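Benzoylformate Decarboxylase (Polynucleobacter necessarius, PDB 4K9Q) probably catalyses the thiamine diphosphate- and magnesium-dependent decarboxylation of benzoylformate to benzaldehyde and carbon dioxide. Local coordinates at residues A[207-212]-A[234-239]; A[221-226]-A[326-331]; A[227-232]-A[248-253]; A[243-248]-A[332-337]. All coordinates share one frame; numbering follows the deposited sequence.

Contact 1 of 4, residues A[207-212]-A[234-239]; sequences DIARSQ and AERTPF
R210 and E235 form the arm that crosses between the segments in a three-residue salt-bridge network, completed by D207, that ties helix 207-210 to the loop 234-239 in the Rossmann-like central domain. R210 NH1 lies 2.7 Å from E235 OE2, and R210 NH2 adds a weak bond to the same oxygen at 3.1 Å. OE2 is met on its anti side, somewhat out of the carboxylate plane, and the guanidinium and carboxylate planes are 29° apart; the bridge rests on this one oxygen. R210 NH2 also donates to D207 OD1 at 2.9 Å, within the guanidinium plane and on the anti lone pair of that oxygen. A bend in the arginine chain at chi3 (-71°) turns its end from the helix to the acid. Beside this network A209 CB rests over one face of the R236 guanidinium and lies 3.7 Å from R236 CB. The two guanidinium planes stand 82° apart, and one water accepts from both R210 NH1 and R236 NH1; R236 has its main partner in D390. Farther along, I208 CG2 packs 3.5 Å from P238 O. A leucine at R210 would probably leave D207 and E235, 5.7 Å apart between OD1 and OE2, without the positive charge between them. K89 pairs with D207 and R276 with E235, so positive and negative groups alternate through this buried region, an order likely to offset the nearness of like charges.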
loop_
_atom_site.group_PDB
_atom_site.type_symbol
_atom_site.label_atom_id
_atom_site.label_comp_id
_atom_site.label_asym_id
_atom_site.label_seq_id
_atom_site.Cartn_x
_atom_site.Cartn_y
_atom_site.Cartn_z
ATOM N N ASP A 207 -10.003 -23.105 15.391
ATOM C CA ASP A 207 -9.278 -23.885 14.380
ATOM C C ASP A 207 -9.745 -25.337 14.463
ATOM O O ASP A 207 -9.791 -26.053 13.456
ATOM C CB ASP A 207 -7.755 -23.856 14.595
ATOM C CG ASP A 207 -7.122 -22.499 14.306
ATOM O OD1 ASP A 207 -7.829 -21.549 13.881
ATOM O OD2 ASP A 207 -5.881 -22.399 14.508
ATOM N N ILE A 208 -10.099 -25.766 15.673
ATOM C CA ILE A 208 -10.569 -27.126 15.898
ATOM C C ILE A 208 -11.874 -27.381 15.136
ATOM O O ILE A 208 -12.094 -28.467 14.595
ATOM C CB ILE A 208 -10.718 -27.410 17.415
ATOM C CG1 ILE A 208 -9.331 -27.509 18.066
ATOM C CG2 ILE A 208 -11.543 -28.685 17.672
ATOM C CD1 ILE A 208 -9.387 -27.414 19.576
ATOM N N ALA A 209 -12.729 -26.366 15.069
ATOM C CA ALA A 209 -13.987 -26.492 14.350
ATOM C C ALA A 209 -13.717 -26.596 12.850
ATOM O O ALA A 209 -14.188 -27.529 12.199
ATOM C CB ALA A 209 -14.901 -25.310 14.654
ATOM N N ARG A 210 -12.950 -25.644 12.320
ATOM C CA ARG A 210 -12.670 -25.592 10.886
ATOM C C ARG A 210 -11.964 -26.859 10.404
ATOM O O ARG A 210 -12.293 -27.387 9.335
ATOM C CB ARG A 210 -11.839 -24.346 10.530
ATOM C CG ARG A 210 -12.650 -23.049 10.442
ATOM C CD ARG A 210 -11.741 -21.850 10.172
ATOM N NE ARG A 210 -10.905 -21.502 11.317
ATOM C CZ ARG A 210 -11.295 -20.697 12.306
ATOM N NH1 ARG A 210 -12.504 -20.141 12.276
ATOM N NH2 ARG A 210 -10.470 -20.436 13.315
ATOM N N SER A 211 -11.015 -27.350 11.195
ATOM C CA SER A 211 -10.195 -28.497 10.801
ATOM C C SER A 211 -10.850 -29.842 11.103
ATOM O O SER A 211 -10.244 -30.893 10.888
ATOM C CB SER A 211 -8.825 -28.437 11.487
ATOM O OG SER A 211 -8.959 -28.594 12.888
ATOM N N GLN A 212 -12.077 -29.807 11.611
ATOM C CA GLN A 212 -12.824 -31.030 11.901
ATOM C C GLN A 212 -12.129 -31.898 12.942
ATOM O O GLN A 212 -12.115 -33.126 12.833
ATOM C CB GLN A 212 -13.124 -31.808 10.613
ATOM C CG GLN A 212 -14.018 -31.005 9.678
ATOM C CD GLN A 212 -14.461 -31.757 8.443
ATOM O OE1 GLN A 212 -13.705 -31.890 7.478
ATOM N NE2 GLN A 212 -15.701 -32.233 8.456
ATOM N N ALA A 234 -14.573 -17.216 20.775
ATOM C CA ALA A 234 -14.458 -18.333 19.848
ATOM C C ALA A 234 -15.692 -18.347 18.949
ATOM O O ALA A 234 -16.810 -18.572 19.410
ATOM C CB ALA A 234 -14.314 -19.651 20.598
ATOM N N GLU A 235 -15.456 -18.113 17.663
ATOM C CA GLU A 235 -16.508 -17.934 16.674
ATOM C C GLU A 235 -17.309 -19.210 16.420
ATOM O O GLU A 235 -18.470 -19.150 15.988
ATOM C CB GLU A 235 -15.889 -17.437 15.361
ATOM C CG GLU A 235 -14.852 -18.396 14.747
ATOM C CD GLU A 235 -13.423 -18.094 15.150
ATOM O OE1 GLU A 235 -13.170 -17.628 16.288
ATOM O OE2 GLU A 235 -12.527 -18.341 14.320
ATOM N N ARG A 236 -16.680 -20.361 16.669
ATOM C CA ARG A 236 -17.308 -21.660 16.450
ATOM C C ARG A 236 -16.910 -22.623 17.556
ATOM O O ARG A 236 -15.746 -22.675 17.961
ATOM C CB ARG A 236 -16.913 -22.224 15.092
ATOM C CG ARG A 236 -17.496 -21.431 13.946
ATOM C CD ARG A 236 -16.947 -21.876 12.638
ATOM N NE ARG A 236 -17.317 -23.256 12.348
ATOM C CZ ARG A 236 -16.991 -23.870 11.222
ATOM N NH1 ARG A 236 -16.301 -23.209 10.305
ATOM N NH2 ARG A 236 -17.354 -25.134 11.017
ATOM N N THR A 237 -17.894 -23.369 18.045
ATOM C CA THR A 237 -17.727 -24.233 19.205
ATOM C C THR A 237 -16.556 -25.203 19.028
ATOM O O THR A 237 -16.522 -25.965 18.067
ATOM C CB THR A 237 -19.018 -25.045 19.436
ATOM O OG1 THR A 237 -20.143 -24.154 19.454
ATOM C CG2 THR A 237 -18.939 -25.804 20.749
ATOM N N PRO A 238 -15.579 -25.173 19.952
ATOM C CA PRO A 238 -14.456 -26.098 19.779
ATOM C C PRO A 238 -14.527 -27.378 20.625
ATOM O O PRO A 238 -13.693 -28.260 20.432
ATOM C CB PRO A 238 -13.257 -25.256 20.226
ATOM C CG PRO A 238 -13.818 -24.361 21.268
ATOM C CD PRO A 238 -15.252 -24.069 20.869
ATOM N N PHE A 239 -15.482 -27.478 21.540
ATOM C CA PHE A 239 -15.534 -28.612 22.462
ATOM C C PHE A 239 -16.983 -28.806 22.949
ATOM O O PHE A 239 -17.711 -27.828 23.154
ATOM C CB PHE A 239 -14.589 -28.329 23.639
ATOM C CG PHE A 239 -14.314 -29.521 24.527
ATOM C CD1 PHE A 239 -14.996 -29.685 25.724
ATOM C CD2 PHE A 239 -13.341 -30.447 24.185
ATOM C CE1 PHE A 239 -14.734 -30.770 26.558
ATOM C CE2 PHE A 239 -13.069 -31.533 25.015
ATOM C CZ PHE A 239 -13.768 -31.693 26.203
HETATM O O HOH W 1 -14.909 -20.347 10.473
#

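Contact 2 of 4, residues A[221-226]-A[326-331]; sequences AERLNA and IDQREK
R223, L224 and N225, at the C-terminal end of helix 214-224, meet the loop 326-331 in a largely polar contact near the surface of the central domain, away from the cofactor. R329 N donates to R223 O at 2.9 Å, and Q328 NE2 reaches E222 O at 3.0 Å in the carbonyl plane, on a lone pair. The loop thus supplies donors to carbonyls of the final helical turn, where the chain leaves helical geometry at N225 with positive phi (48°). The N225 amide turns back to the loop: ND2 donates a hydrogen bond to R329 O at 2.8 Å, from above that carbonyl's plane. R329 O also accepts from Q328 NE2, so one amide nitrogen links both segments. R223 CG stands anti to its backbone nitrogen (chi1 -174°), and bends at chi2 and chi3 bring NH1 edge-on to I326 O at 2.9 Å. Replacing R223 with alanine would probably leave I326 O without this donor and open a gap beside Q328, against which R223 CD packs. On the inner side L224 CD2 touches I326 CG2 at 3.6 Å, and both residues lean on I194 of helix 184-196. R329 extends past L224 to S197 O.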
loop_
_atom_site.group_PDB
_atom_site.type_symbol
_atom_site.label_atom_id
_atom_site.label_comp_id
_atom_site.label_asym_id
_atom_site.label_seq_id
_atom_site.Cartn_x
_atom_site.Cartn_y
_atom_site.Cartn_z
ATOM N N ALA A 221 -8.301 -34.099 25.595
ATOM C CA ALA A 221 -8.738 -33.616 26.900
ATOM C C ALA A 221 -8.973 -34.771 27.873
ATOM O O ALA A 221 -8.645 -34.678 29.056
ATOM C CB ALA A 221 -10.017 -32.789 26.757
ATOM N N GLU A 222 -9.561 -35.850 27.373
ATOM C CA GLU A 222 -9.875 -37.002 28.210
ATOM C C GLU A 222 -8.595 -37.742 28.606
ATOM O O GLU A 222 -8.505 -38.318 29.691
ATOM C CB GLU A 222 -10.866 -37.932 27.502
ATOM C CG GLU A 222 -12.281 -37.347 27.429
ATOM C CD GLU A 222 -13.288 -38.252 26.740
ATOM O OE1 GLU A 222 -12.873 -39.248 26.117
ATOM O OE2 GLU A 222 -14.503 -37.957 26.809
ATOM N N ARG A 223 -7.603 -37.708 27.724
ATOM C CA ARG A 223 -6.297 -38.293 28.014
ATOM C C ARG A 223 -5.638 -37.584 29.200
ATOM O O ARG A 223 -4.993 -38.216 30.035
ATOM C CB ARG A 223 -5.399 -38.203 26.775
ATOM C CG ARG A 223 -4.050 -38.916 26.918
ATOM C CD ARG A 223 -4.245 -40.418 26.975
ATOM N NE ARG A 223 -4.812 -40.946 25.737
ATOM C CZ ARG A 223 -4.080 -41.384 24.716
ATOM N NH1 ARG A 223 -2.760 -41.347 24.796
ATOM N NH2 ARG A 223 -4.665 -41.856 23.620
ATOM N N LEU A 224 -5.802 -36.267 29.271
ATOM C CA LEU A 224 -5.210 -35.476 30.350
ATOM C C LEU A 224 -6.123 -35.298 31.549
ATOM O O LEU A 224 -5.671 -34.901 32.623
ATOM C CB LEU A 224 -4.815 -34.095 29.836
ATOM C CG LEU A 224 -3.685 -34.021 28.830
ATOM C CD1 LEU A 224 -3.543 -32.595 28.327
ATOM C CD2 LEU A 224 -2.392 -34.507 29.472
ATOM N N ASN A 225 -7.407 -35.586 31.369
ATOM C CA ASN A 225 -8.395 -35.281 32.395
ATOM C C ASN A 225 -8.236 -33.847 32.889
ATOM O O ASN A 225 -8.321 -33.575 34.089
ATOM C CB ASN A 225 -8.292 -36.265 33.562
ATOM C CG ASN A 225 -9.214 -37.456 33.401
ATOM O OD1 ASN A 225 -10.388 -37.304 33.069
ATOM N ND2 ASN A 225 -8.683 -38.652 33.624
ATOM N N ALA A 226 -8.003 -32.931 31.952
ATOM C CA ALA A 226 -7.809 -31.525 32.290
ATOM C C ALA A 226 -9.068 -30.715 31.994
ATOM O O ALA A 226 -9.832 -31.063 31.099
ATOM C CB ALA A 226 -6.629 -30.960 31.524
ATOM N N ILE A 326 1.455 -38.683 24.848
ATOM C CA ILE A 326 1.005 -38.349 26.193
ATOM C C ILE A 326 0.294 -39.530 26.841
ATOM O O ILE A 326 -0.538 -40.180 26.214
ATOM C CB ILE A 326 0.076 -37.118 26.166
ATOM C CG1 ILE A 326 0.871 -35.875 25.763
ATOM C CG2 ILE A 326 -0.573 -36.906 27.514
ATOM C CD1 ILE A 326 0.016 -34.651 25.578
ATOM N N ASP A 327 0.628 -39.803 28.100
ATOM C CA ASP A 327 0.015 -40.913 28.827
ATOM C C ASP A 327 -1.280 -40.514 29.526
ATOM O O ASP A 327 -1.438 -39.374 29.969
ATOM C CB ASP A 327 0.993 -41.496 29.850
ATOM C CG ASP A 327 2.078 -42.342 29.207
ATOM O OD1 ASP A 327 1.784 -43.038 28.210
ATOM O OD2 ASP A 327 3.225 -42.308 29.704
ATOM N N GLN A 328 -2.196 -41.471 29.626
ATOM C CA GLN A 328 -3.451 -41.272 30.338
ATOM C C GLN A 328 -3.241 -40.864 31.792
ATOM O O GLN A 328 -2.429 -41.455 32.498
ATOM C CB GLN A 328 -4.280 -42.550 30.295
ATOM C CG GLN A 328 -5.587 -42.441 31.049
ATOM C CD GLN A 328 -6.565 -41.497 30.375
ATOM O OE1 GLN A 328 -6.913 -41.674 29.204
ATOM N NE2 GLN A 328 -7.012 -40.489 31.113
ATOM N N ARG A 329 -3.979 -39.855 32.240
ATOM C CA ARG A 329 -3.970 -39.473 33.654
ATOM C C ARG A 329 -5.232 -39.932 34.376
ATOM O O ARG A 329 -6.268 -40.152 33.749
ATOM C CB ARG A 329 -3.833 -37.965 33.800
ATOM C CG ARG A 329 -2.586 -37.407 33.180
ATOM C CD ARG A 329 -2.419 -35.962 33.562
ATOM N NE ARG A 329 -1.107 -35.466 33.178
ATOM C CZ ARG A 329 -0.468 -34.492 33.815
ATOM N NH1 ARG A 329 -1.023 -33.913 34.869
ATOM N NH2 ARG A 329 0.728 -34.102 33.394
ATOM N N GLU A 330 -5.139 -40.075 35.697
ATOM C CA GLU A 330 -6.303 -40.429 36.504
ATOM C C GLU A 330 -7.188 -39.206 36.717
ATOM O O GLU A 330 -6.710 -38.070 36.651
ATOM C CB GLU A 330 -5.873 -41.025 37.847
ATOM C CG GLU A 330 -5.345 -42.452 37.754
ATOM C CD GLU A 330 -5.039 -43.055 39.113
ATOM O OE1 GLU A 330 -4.742 -42.290 40.054
ATOM O OE2 GLU A 330 -5.102 -44.296 39.239
ATOM N N LYS A 331 -8.479 -39.435 36.953
ATOM C CA LYS A 331 -9.404 -38.339 37.229
ATOM C C LYS A 331 -8.853 -37.512 38.382
ATOM O O LYS A 331 -8.409 -38.062 39.390
ATOM C CB LYS A 331 -10.804 -38.862 37.559
ATOM C CG LYS A 331 -11.675 -39.135 36.340
ATOM C CD LYS A 331 -11.223 -40.378 35.594
ATOM C CE LYS A 331 -11.924 -40.499 34.249
ATOM N NZ LYS A 331 -13.406 -40.456 34.384
HETATM O O HOH W 2 -4.371 -33.500 34.501
#

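Contact 3 of 4, residues A[227-232]-A[248-253]; sequences PVWAAP and GALTSG
L250 CD2 sits over one face of the W229 indole, 3.4 Å from CE3 and offset toward the rim, and the two side chains cross at about a right angle. Above the opposite face lies G248 N. Its glycine is required by geometry: phi 142° would jam a CB against the preceding carbonyl, and a CB would in addition stand close to the indole at W229 CZ3. W229 CG lies anti to its carbonyl carbon (chi1 -71°), which carries the ring alongside the neighbouring strand. On the other face of the sheet A230 CB meets A249 CB at 4.4 Å. These residues belong to strands 228-230 and 246-249, parallel neighbours at one end of the central domain's six-stranded parallel sheet, with 246-249 outermost within the chain. Their link is a loop without helix. A230 N donates to G248 O at 2.9 Å, and L250 N donates to A230 O at 3.0 Å with a nearly straight N-H...O angle of 173°. Beyond the strands, P232 CB packs 3.7 Å from T251 O, an oxygen buried here with no partner in the model. T251 OG1 bonds to S256 OG of helix 254-260, for which G253 is the N-cap.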
loop_
_atom_site.group_PDB
_atom_site.type_symbol
_atom_site.label_atom_id
_atom_site.label_comp_id
_atom_site.label_asym_id
_atom_site.label_seq_id
_atom_site.Cartn_x
_atom_site.Cartn_y
_atom_site.Cartn_z
ATOM N N PRO A 227 -9.287 -29.632 32.754
ATOM C CA PRO A 227 -10.403 -28.739 32.439
ATOM C C PRO A 227 -10.203 -28.100 31.066
ATOM O O PRO A 227 -9.075 -27.761 30.697
ATOM C CB PRO A 227 -10.321 -27.674 33.537
ATOM C CG PRO A 227 -8.896 -27.680 33.961
ATOM C CD PRO A 227 -8.460 -29.115 33.859
ATOM N N VAL A 228 -11.296 -27.935 30.331
ATOM C CA VAL A 228 -11.252 -27.304 29.022
ATOM C C VAL A 228 -12.082 -26.026 29.045
ATOM O O VAL A 228 -13.219 -26.023 29.500
ATOM C CB VAL A 228 -11.805 -28.247 27.939
ATOM C CG1 VAL A 228 -11.897 -27.527 26.611
ATOM C CG2 VAL A 228 -10.916 -29.495 27.824
ATOM N N TRP A 229 -11.493 -24.935 28.569
ATOM C CA TRP A 229 -12.225 -23.686 28.392
ATOM C C TRP A 229 -12.232 -23.333 26.920
ATOM O O TRP A 229 -11.271 -23.618 26.215
ATOM C CB TRP A 229 -11.521 -22.547 29.114
ATOM C CG TRP A 229 -11.594 -22.615 30.606
ATOM C CD1 TRP A 229 -10.804 -23.357 31.432
ATOM C CD2 TRP A 229 -12.492 -21.888 31.449
ATOM N NE1 TRP A 229 -11.162 -23.143 32.744
ATOM C CE2 TRP A 229 -12.189 -22.238 32.780
ATOM C CE3 TRP A 229 -13.518 -20.965 31.207
ATOM C CZ2 TRP A 229 -12.886 -21.710 33.867
ATOM C CZ3 TRP A 229 -14.206 -20.438 32.291
ATOM C CH2 TRP A 229 -13.888 -20.813 33.599
ATOM N N ALA A 230 -13.290 -22.677 26.462
ATOM C CA ALA A 230 -13.276 -22.107 25.122
ATOM C C ALA A 230 -12.526 -20.776 25.169
ATOM O O ALA A 230 -12.706 -19.977 26.099
ATOM C CB ALA A 230 -14.704 -21.915 24.597
ATOM N N ALA A 231 -11.669 -20.542 24.181
ATOM C CA ALA A 231 -10.977 -19.260 24.071
ATOM C C ALA A 231 -11.989 -18.109 24.022
ATOM O O ALA A 231 -13.128 -18.311 23.597
ATOM C CB ALA A 231 -10.096 -19.250 22.833
ATOM N N PRO A 232 -11.582 -16.904 24.462
ATOM C CA PRO A 232 -12.503 -15.760 24.376
ATOM C C PRO A 232 -12.920 -15.512 22.935
ATOM O O PRO A 232 -12.095 -15.627 22.016
ATOM C CB PRO A 232 -11.658 -14.580 24.888
ATOM C CG PRO A 232 -10.225 -15.017 24.685
ATOM C CD PRO A 232 -10.240 -16.507 24.929
ATOM N N GLY A 248 -16.426 -23.659 30.506
ATOM C CA GLY A 248 -17.181 -22.537 29.968
ATOM C C GLY A 248 -16.321 -21.724 29.012
ATOM O O GLY A 248 -15.257 -22.180 28.603
ATOM N N ALA A 249 -16.783 -20.524 28.667
ATOM C CA ALA A 249 -16.067 -19.626 27.770
ATOM C C ALA A 249 -15.296 -18.617 28.597
ATOM O O ALA A 249 -15.844 -18.047 29.547
ATOM C CB ALA A 249 -17.051 -18.906 26.863
ATOM N N LEU A 250 -14.034 -18.385 28.253
ATOM C CA LEU A 250 -13.242 -17.425 29.008
ATOM C C LEU A 250 -13.700 -16.004 28.711
ATOM O O LEU A 250 -14.141 -15.693 27.598
ATOM C CB LEU A 250 -11.744 -17.571 28.699
ATOM C CG LEU A 250 -11.063 -18.823 29.252
ATOM C CD1 LEU A 250 -9.708 -19.026 28.579
ATOM C CD2 LEU A 250 -10.932 -18.736 30.765
ATOM N N THR A 251 -13.605 -15.147 29.721
ATOM C CA THR A 251 -13.889 -13.738 29.537
ATOM C C THR A 251 -12.748 -13.128 28.733
ATOM O O THR A 251 -11.715 -13.766 28.536
ATOM C CB THR A 251 -14.023 -13.027 30.885
ATOM O OG1 THR A 251 -12.798 -13.168 31.616
ATOM C CG2 THR A 251 -15.179 -13.650 31.687
ATOM N N SER A 252 -12.923 -11.890 28.288
ATOM C CA SER A 252 -12.028 -11.335 27.276
ATOM C C SER A 252 -11.170 -10.146 27.729
ATOM O O SER A 252 -10.636 -9.404 26.897
ATOM C CB SER A 252 -12.826 -10.975 26.019
ATOM O OG SER A 252 -13.891 -10.099 26.341
ATOM N N GLY A 253 -11.020 -9.969 29.040
ATOM C CA GLY A 253 -10.058 -9.010 29.560
ATOM C C GLY A 253 -8.799 -9.722 30.044
ATOM O O GLY A 253 -8.857 -10.870 30.468
#

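Contact 4 of 4, residues A[243-248]-A[332-337]; sequences HPLFQG and NNTPQR
P244 and Q336, like Q247 and R337, bring their CA atoms to 5.5 Å where the type I turn H243-F246 and the start of strand 246-249 meet the loop 332-337, the two runs directed 76° apart. Q247 carries the main polar link. Its NE2 donates to P335 O at 2.8 Å with an almost straight angle of 178°, and to L245 O at 3.0 Å from above that carbonyl's plane. Both acceptors lie in the plane of the amide, so its two N-H groups are used and its rotation is fixed. A bend at chi2 folds Q247 back to make this possible, and T334 CG2 packs against its NE2. T334 CG2 also meets L245 CD2 at 4.0 Å. R337 runs alongside F246: its NH1 comes to the edge of the ring, 3.7 Å from CE2, with the planes 63° apart. That NH1 has its hydrogen bond to E241 O, and NH2 reaches Q381 O. R337 N donates to a water 2.8 Å away, which lies close to F246 O. The turn itself rests on helix 214-224, where L245 touches A221 and H243 touches I218, while L245 and Q247 join the backbone of V228 in the adjacent strand.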
loop_
_atom_site.group_PDB
_atom_site.type_symbol
_atom_site.label_atom_id
_atom_site.label_comp_id
_atom_site.label_asym_id
_atom_site.label_seq_id
_atom_site.Cartn_x
_atom_site.Cartn_y
_atom_site.Cartn_z
ATOM N N HIS A 243 -19.809 -31.605 28.110
ATOM C CA HIS A 243 -18.806 -32.583 28.521
ATOM C C HIS A 243 -18.351 -32.257 29.947
ATOM O O HIS A 243 -18.169 -31.086 30.295
ATOM C CB HIS A 243 -17.616 -32.543 27.562
ATOM C CG HIS A 243 -16.663 -33.686 27.723
ATOM N ND1 HIS A 243 -15.747 -33.755 28.750
ATOM C CD2 HIS A 243 -16.478 -34.801 26.978
ATOM C CE1 HIS A 243 -15.038 -34.866 28.632
ATOM N NE2 HIS A 243 -15.462 -35.517 27.563
ATOM N N PRO A 244 -18.178 -33.291 30.789
ATOM C CA PRO A 244 -17.799 -33.069 32.192
ATOM C C PRO A 244 -16.542 -32.219 32.377
ATOM O O PRO A 244 -16.400 -31.556 33.404
ATOM C CB PRO A 244 -17.566 -34.486 32.728
ATOM C CG PRO A 244 -17.502 -35.375 31.513
ATOM C CD PRO A 244 -18.386 -34.718 30.501
ATOM N N LEU A 245 -15.642 -32.233 31.402
ATOM C CA LEU A 245 -14.411 -31.468 31.529
ATOM C C LEU A 245 -14.595 -29.994 31.161
ATOM O O LEU A 245 -13.756 -29.155 31.502
ATOM C CB LEU A 245 -13.293 -32.095 30.691
ATOM C CG LEU A 245 -12.795 -33.475 31.125
ATOM C CD1 LEU A 245 -11.701 -33.961 30.185
ATOM C CD2 LEU A 245 -12.276 -33.419 32.553
ATOM N N PHE A 246 -15.693 -29.673 30.479
ATOM C CA PHE A 246 -15.853 -28.321 29.949
ATOM C C PHE A 246 -16.257 -27.325 31.023
ATOM O O PHE A 246 -17.251 -27.534 31.725
ATOM C CB PHE A 246 -16.873 -28.277 28.819
ATOM C CG PHE A 246 -16.973 -26.925 28.181
ATOM C CD1 PHE A 246 -15.944 -26.454 27.375
ATOM C CD2 PHE A 246 -18.082 -26.125 28.387
ATOM C CE1 PHE A 246 -16.028 -25.206 26.787
ATOM C CE2 PHE A 246 -18.172 -24.876 27.797
ATOM C CZ PHE A 246 -17.144 -24.416 27.002
ATOM N N GLN A 247 -15.502 -26.237 31.133
ATOM C CA GLN A 247 -15.722 -25.260 32.197
ATOM C C GLN A 247 -16.565 -24.061 31.766
ATOM O O GLN A 247 -17.327 -23.513 32.563
ATOM C CB GLN A 247 -14.387 -24.791 32.766
ATOM C CG GLN A 247 -13.516 -25.942 33.263
ATOM C CD GLN A 247 -14.172 -26.711 34.396
ATOM O OE1 GLN A 247 -14.465 -26.151 35.453
ATOM N NE2 GLN A 247 -14.422 -27.997 34.176
ATOM N N GLY A 248 -16.426 -23.659 30.506
ATOM C CA GLY A 248 -17.181 -22.537 29.968
ATOM C C GLY A 248 -16.321 -21.724 29.012
ATOM O O GLY A 248 -15.257 -22.180 28.603
ATOM N N ASN A 332 -8.864 -36.192 38.230
ATOM C CA ASN A 332 -8.231 -35.319 39.213
ATOM C C ASN A 332 -9.176 -34.268 39.791
ATOM O O ASN A 332 -8.784 -33.118 40.014
ATOM C CB ASN A 332 -6.993 -34.646 38.612
ATOM C CG ASN A 332 -7.280 -33.988 37.278
ATOM O OD1 ASN A 332 -8.429 -33.926 36.840
ATOM N ND2 ASN A 332 -6.236 -33.490 36.626
ATOM N N ASN A 333 -10.415 -34.677 40.042
ATOM C CA ASN A 333 -11.431 -33.789 40.605
ATOM C C ASN A 333 -11.592 -32.462 39.851
ATOM O O ASN A 333 -11.825 -31.415 40.456
ATOM C CB ASN A 333 -11.210 -33.563 42.112
ATOM C CG ASN A 333 -10.274 -32.405 42.409
ATOM O OD1 ASN A 333 -10.697 -31.370 42.925
ATOM N ND2 ASN A 333 -8.995 -32.578 42.099
ATOM N N THR A 334 -11.466 -32.514 38.527
ATOM C CA THR A 334 -11.857 -31.385 37.690
ATOM C C THR A 334 -13.344 -31.116 37.897
ATOM O O THR A 334 -14.168 -32.019 37.755
ATOM C CB THR A 334 -11.604 -31.667 36.200
ATOM O OG1 THR A 334 -10.192 -31.701 35.958
ATOM C CG2 THR A 334 -12.235 -30.582 35.337
ATOM N N PRO A 335 -13.696 -29.870 38.240
ATOM C CA PRO A 335 -15.101 -29.596 38.569
ATOM C C PRO A 335 -16.049 -29.687 37.370
ATOM O O PRO A 335 -15.629 -29.545 36.225
ATOM C CB PRO A 335 -15.061 -28.173 39.132
ATOM C CG PRO A 335 -13.830 -27.565 38.583
ATOM C CD PRO A 335 -12.835 -28.689 38.420
ATOM N N GLN A 336 -17.321 -29.949 37.656
ATOM C CA GLN A 336 -18.370 -29.980 36.647
ATOM C C GLN A 336 -19.074 -28.630 36.645
ATOM O O GLN A 336 -19.441 -28.125 37.707
ATOM C CB GLN A 336 -19.384 -31.068 36.997
ATOM C CG GLN A 336 -19.360 -32.278 36.088
ATOM C CD GLN A 336 -20.490 -32.249 35.085
ATOM O OE1 GLN A 336 -21.160 -31.226 34.919
ATOM N NE2 GLN A 336 -20.718 -33.374 34.414
ATOM N N ARG A 337 -19.277 -28.044 35.468
ATOM C CA ARG A 337 -19.950 -26.744 35.405
ATOM C C ARG A 337 -21.373 -26.849 35.946
ATOM O O ARG A 337 -22.013 -27.908 35.850
ATOM C CB ARG A 337 -19.933 -26.148 33.979
ATOM C CG ARG A 337 -20.942 -26.717 33.013
ATOM C CD ARG A 337 -20.796 -26.118 31.589
ATOM N NE ARG A 337 -21.339 -24.756 31.439
ATOM C CZ ARG A 337 -21.702 -24.232 30.266
ATOM N NH1 ARG A 337 -21.570 -24.953 29.162
ATOM N NH2 ARG A 337 -22.188 -22.994 30.186
HETATM O O HOH W 3 -18.459 -29.431 33.126
HETATM O O HOH W 4 -15.552 -32.962 35.521
#

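In the fold
Contacts 1 and 3 lie nearest the cofactor side of the central domain and hold mostly buried residues; contacts 2 and 4, about 13 Å apart between centres, fix the loop that follows helix 315-323 on the outer side, with several exposed residues. Contact 3 joins two strands by backbone bonds and an aromatic centre, and contact 4 uses the same strand 246-249, sharing G248. Charge pairing dominates contact 1 alone, whereas contacts 2 and 4 rely on side-chain amides and carbonyls. Between them F239 touches A221, V228 and F246, and E222 OE2 lies 2.7 Å from H243 NE2, so all four meet round one end of the sheet.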